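Local coordinates for malate synthase (PDB 3OYZ), which catalyses the magnesium-dependent Claisen condensation of glyoxylate with acetyl-CoA and hydrolysis of the malyl-CoA intermediate, yielding malate and CoA in the glyoxylate cycle, at residues Gly167-Arg170 with Asp171-Lys175; Thr177-Leu180 with Glu181-Phe184. All blocks are in the same frame, centred on the assembly; numbering follows the deposited sequence.

Contact 1: Gly167-Arg170 with Asp171-Lys175; sequences GDLR and DEMGK. With K (potassium ion), chain E.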
loop_
_atom_site.group_PDB
_atom_site.type_symbol
_atom_site.label_atom_id
_atom_site.label_comp_id
_atom_site.label_asym_id
_atom_site.label_seq_id
_atom_site.Cartn_x
_atom_site.Cartn_y
_atom_site.Cartn_z
ATOM N N GLY A 167 2.064 6.746 -11.050
ATOM C CA GLY A 167 1.193 5.690 -11.629
ATOM C C GLY A 167 1.168 5.649 -13.162
ATOM O O GLY A 167 0.986 4.574 -13.761
ATOM N N ASP A 168 1.323 6.781 -13.857
ATOM C CA ASP A 168 1.162 6.741 -15.299
ATOM C C ASP A 168 2.434 7.246 -16.046
ATOM O O ASP A 168 2.362 7.747 -17.181
ATOM C CB ASP A 168 -0.105 7.508 -15.704
ATOM C CG ASP A 168 -0.579 7.183 -17.122
ATOM O OD1 ASP A 168 -0.373 6.027 -17.580
ATOM O OD2 ASP A 168 -1.080 8.110 -17.800
ATOM N N LEU A 169 3.595 7.113 -15.407
ATOM C CA LEU A 169 4.782 7.778 -15.859
ATOM C C LEU A 169 5.208 7.178 -17.160
ATOM O O LEU A 169 5.632 7.906 -18.059
ATOM C CB LEU A 169 5.880 7.545 -14.806
ATOM C CG LEU A 169 7.130 8.349 -14.569
ATOM C CD1 LEU A 169 6.760 9.796 -14.774
ATOM C CD2 LEU A 169 7.613 8.060 -13.144
ATOM N N ARG A 170 5.127 5.848 -17.286
ATOM C CA ARG A 170 5.560 5.234 -18.547
ATOM C C ARG A 170 4.925 5.843 -19.793
ATOM O O ARG A 170 5.600 6.153 -20.779
ATOM C CB ARG A 170 5.333 3.689 -18.506
ATOM C CG ARG A 170 5.716 2.939 -19.781
ATOM C CD ARG A 170 5.005 1.520 -19.811
ATOM N NE ARG A 170 3.551 1.758 -20.020
ATOM C CZ ARG A 170 2.576 1.183 -19.303
ATOM N NH1 ARG A 170 2.906 0.271 -18.408
ATOM N NH2 ARG A 170 1.302 1.567 -19.398
ATOM N N ASP A 171 3.608 5.939 -19.871
ATOM C CA ASP A 171 3.057 6.550 -21.044
ATOM C C ASP A 171 3.202 8.102 -21.119
ATOM O O ASP A 171 3.216 8.629 -22.199
ATOM C CB ASP A 171 1.578 6.212 -21.008
ATOM C CG ASP A 171 1.332 4.677 -21.322
ATOM O OD1 ASP A 171 2.230 3.941 -21.787
ATOM O OD2 ASP A 171 0.204 4.225 -21.072
ATOM N N GLU A 172 3.204 8.827 -20.002
ATOM C CA GLU A 172 3.474 10.275 -20.064
ATOM C C GLU A 172 4.896 10.517 -20.584
ATOM O O GLU A 172 5.040 11.357 -21.492
ATOM C CB GLU A 172 3.416 10.900 -18.662
ATOM C CG GLU A 172 1.933 10.905 -18.150
ATOM C CD GLU A 172 1.029 11.928 -18.822
ATOM O OE1 GLU A 172 1.352 12.844 -19.622
ATOM O OE2 GLU A 172 -0.162 11.815 -18.529
ATOM N N MET A 173 5.894 9.731 -20.162
ATOM C CA MET A 173 7.248 9.892 -20.681
ATOM C C MET A 173 7.342 9.617 -22.159
ATOM O O MET A 173 8.300 10.059 -22.792
ATOM C CB MET A 173 8.302 8.973 -20.002
ATOM C CG MET A 173 8.396 9.092 -18.476
ATOM S SD MET A 173 9.538 7.827 -17.714
ATOM C CE MET A 173 10.531 7.508 -19.162
ATOM N N GLY A 174 6.445 8.786 -22.697
ATOM C CA GLY A 174 6.491 8.556 -24.138
ATOM C C GLY A 174 5.982 9.665 -25.040
ATOM O O GLY A 174 6.267 9.678 -26.249
ATOM N N LYS A 175 5.263 10.634 -24.480
ATOM C CA LYS A 175 4.672 11.729 -25.301
ATOM C C LYS A 175 5.782 12.583 -25.905
ATOM O O LYS A 175 6.803 12.858 -25.271
ATOM C CB LYS A 175 3.731 12.654 -24.530
ATOM C CG LYS A 175 2.549 11.889 -23.882
ATOM C CD LYS A 175 1.605 12.793 -23.065
ATOM C CE LYS A 175 0.312 11.973 -22.752
ATOM N NZ LYS A 175 -0.498 12.835 -21.856
HETATM K K K E . 9.046 12.103 -24.147
HETATM O O HOH W 1 1.873 4.442 -17.970
HETATM O O HOH W 2 -1.437 10.692 -16.423
HETATM O O HOH W 3 -0.652 9.121 -20.486
HETATM O O HOH W 4 -1.649 5.888 -19.984
HETATM O O HOH W 5 9.978 11.553 -26.633
#
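The short helix 169-174 of this TIM-barrel enzyme is closed by i to i+4 backbone bonds from Glu-172 N to Asp-168 O (3.1 Å) and from Met-173 N to Leu-169 O (2.8 Å). Asp-168, at the N-cap, makes no direct capping bond; its carboxylate reaches the first turn through water, one molecule linking OD1 to Asp-171 N. Another water donates to both Asp-168 OD2 and Glu-172 OE2, bridging carboxylates whose planes stand 89° apart. This solvated edge suits acidic residues, the water probably easing their repulsion. Arg-170 and Asp-171 run side by side in a salt bridge: Asp-171 OD1 lies in the guanidinium plane of Arg-170, 3.1 Å from Arg-170 NE, which meets it from above the carboxylate plane. Arg-170 NH1 pairs with Glu-161 of the second subunit. Glu-172, its chain bent at chi2 (-73°), brings OE1 within 2.9 Å of Lys-175 NZ; its stronger partner is Lys-131 of helix 127-143. At the helix end Met-173 O, and just beyond it Lys-175 O, bind potassium. On the buried side Leu-169 CG packs on Met-173 SD (4.0 Å), both apolar; Leu-169 touches helices 127-143 and 210-223, Met-173 the latter and Leu-180.

Contact 2: Thr177-Leu180 with Glu181-Phe184; sequences TNNL and ERLF. With K (potassium ion), chain E; K (potassium ion), chain G.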
loop_
_atom_site.group_PDB
_atom_site.type_symbol
_atom_site.label_atom_id
_atom_site.label_comp_id
_atom_site.label_asym_id
_atom_site.label_seq_id
_atom_site.Cartn_x
_atom_site.Cartn_y
_atom_site.Cartn_z
ATOM N N THR A 177 5.911 15.608 -26.715
ATOM C CA THR A 177 5.878 17.005 -26.343
ATOM C C THR A 177 6.791 17.213 -25.120
ATOM O O THR A 177 7.042 18.338 -24.767
ATOM C CB THR A 177 4.383 17.320 -26.129
ATOM O OG1 THR A 177 3.916 16.292 -25.234
ATOM C CG2 THR A 177 3.669 17.147 -27.498
ATOM N N ASN A 178 7.326 16.161 -24.483
ATOM C CA ASN A 178 8.254 16.311 -23.377
ATOM C C ASN A 178 9.562 15.544 -23.605
ATOM O O ASN A 178 9.631 14.721 -24.521
ATOM C CB ASN A 178 7.653 15.993 -22.011
ATOM C CG ASN A 178 7.272 14.507 -21.847
ATOM O OD1 ASN A 178 8.131 13.643 -21.951
ATOM N ND2 ASN A 178 5.950 14.225 -21.805
ATOM N N ASN A 179 10.549 15.764 -22.741
ATOM C CA ASN A 179 11.841 15.065 -22.737
ATOM C C ASN A 179 12.009 14.247 -21.427
ATOM O O ASN A 179 13.126 14.068 -20.916
ATOM C CB ASN A 179 12.979 16.087 -23.034
ATOM C CG ASN A 179 13.069 16.446 -24.526
ATOM O OD1 ASN A 179 12.895 15.603 -25.382
ATOM N ND2 ASN A 179 13.321 17.717 -24.857
ATOM N N LEU A 180 10.900 13.785 -20.814
ATOM C CA LEU A 180 10.925 13.140 -19.501
ATOM C C LEU A 180 11.598 11.802 -19.565
ATOM O O LEU A 180 11.796 11.229 -18.525
ATOM C CB LEU A 180 9.495 12.979 -18.879
ATOM C CG LEU A 180 8.990 14.310 -18.278
ATOM C CD1 LEU A 180 7.452 14.046 -18.100
ATOM C CD2 LEU A 180 9.645 14.581 -16.913
ATOM N N GLU A 181 12.064 11.319 -20.718
ATOM C CA GLU A 181 12.999 10.180 -20.701
ATOM C C GLU A 181 14.288 10.538 -19.950
ATOM O O GLU A 181 14.986 9.633 -19.525
ATOM C CB GLU A 181 13.514 9.892 -22.133
ATOM C CG GLU A 181 12.460 9.345 -22.984
ATOM C CD GLU A 181 11.731 10.406 -23.828
ATOM O OE1 GLU A 181 11.648 11.643 -23.526
ATOM O OE2 GLU A 181 11.173 9.888 -24.830
ATOM N N ARG A 182 14.564 11.810 -19.676
ATOM C CA ARG A 182 15.740 12.187 -18.812
ATOM C C ARG A 182 15.624 11.811 -17.322
ATOM O O ARG A 182 16.599 11.914 -16.544
ATOM C CB ARG A 182 15.950 13.727 -18.928
ATOM C CG ARG A 182 14.849 14.592 -18.188
ATOM C CD ARG A 182 14.912 16.129 -18.165
ATOM N NE ARG A 182 14.853 16.748 -19.492
ATOM C CZ ARG A 182 15.885 17.124 -20.242
ATOM N NH1 ARG A 182 17.118 16.843 -19.861
ATOM N NH2 ARG A 182 15.698 17.744 -21.393
ATOM N N LEU A 183 14.428 11.368 -16.895
ATOM C CA LEU A 183 14.226 10.964 -15.526
ATOM C C LEU A 183 15.175 9.843 -15.106
ATOM O O LEU A 183 15.341 8.874 -15.841
ATOM C CB LEU A 183 12.805 10.421 -15.226
ATOM C CG LEU A 183 11.808 11.605 -15.145
ATOM C CD1 LEU A 183 10.306 11.064 -15.214
ATOM C CD2 LEU A 183 11.954 12.258 -13.711
ATOM N N PHE A 184 15.725 10.020 -13.903
ATOM C CA PHE A 184 16.781 9.129 -13.377
ATOM C C PHE A 184 16.318 8.602 -12.025
ATOM O O PHE A 184 15.900 7.459 -11.960
ATOM C CB PHE A 184 18.135 9.872 -13.303
ATOM C CG PHE A 184 19.256 9.033 -12.707
ATOM C CD1 PHE A 184 19.279 7.655 -12.884
ATOM C CD2 PHE A 184 20.263 9.634 -11.934
ATOM C CE1 PHE A 184 20.258 6.814 -12.287
ATOM C CE2 PHE A 184 21.268 8.816 -11.330
ATOM C CZ PHE A 184 21.263 7.436 -11.506
HETATM K K K E . 9.046 12.103 -24.147
HETATM K K K G . 10.669 15.396 -26.963
HETATM O O HOH W 6 10.244 18.336 -25.426
HETATM O O HOH W 5 9.978 11.553 -26.633
#
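Glu-181 opens the second segment by clasping a potassium ion together with Asn-178. Its carboxylate takes the ion with both oxygens, OE1 at 2.7 Å and the looser OE2 at 3.1 Å from the potassium, and the bend at chi2 (95°) folds the acid back toward the preceding loop. Asn-178 adds its backbone O and its side-chain OD1, the latter 2.8 Å from the same ion. That OD1 also accepts from Leu-180 N, forming an Asx turn, so one amide oxygen serves ion and backbone together; asparagine suits the place because its carbonyl can do both. Asn-178 O is shared with a second potassium, which Asn-179 OD1 binds at 2.7 Å and Pro-176 O also reaches; the Asn-179 side chain has Thr-138 as a further polar partner. The anionic Glu-181 probably offsets part of the charge of the first ion.

Arg-182 follows, its N donating to Asn-179 O at 3.0 Å in a nearly straight bond (170°) that closes a 3-10 turn. With CG between the backbone N and carbonyl carbon (chi1 72°), the arginine chain doubles back along Asn-179, and Arg-182 NH2 comes within 3.6 Å of Asn-179 CB. Salt bridges to Asp-134 and Glu-141 probably balance its buried charge, and Leu-151 O takes a hydrogen bond from NH1.

Leu-183 N then bonds to Leu-180 O. The two leucine side chains point the same way, Leu-180 CD2 lying 4.0 Å from Leu-183 CD1, a branched apolar pair suited to burial. From here the chain enters barrel strand 183-188: Phe-184 bonds through its backbone to Met-153 of strand 152-157 and Val-226 of strand 226-229, while helix 127-143 packs against Leu-180 and Arg-182.

How the contacts relate
Contacts 1 and 2 lie in series along the chain, neither enclosing the other, with only Pro-176 between them. Contact 1 winds the turns of helix 169-174; contact 2 then closes the 3-10 turn that leads into strand 183-188. They meet at a shared potassium ion, to which 171-175 gives two backbone carbonyls and 177-184 gives Asn-178 and Glu-181, with a common water completing the shell. A probable hydrogen bond from Asn-178 ND2 to Glu-172 O, 3.0 Å long, joins them again, and Leu-169 packs against Leu-183. Helix end, loop and strand start are thus drawn together in the crossover from strand 152-157 to its parallel neighbour 183-188, beside helix 127-143.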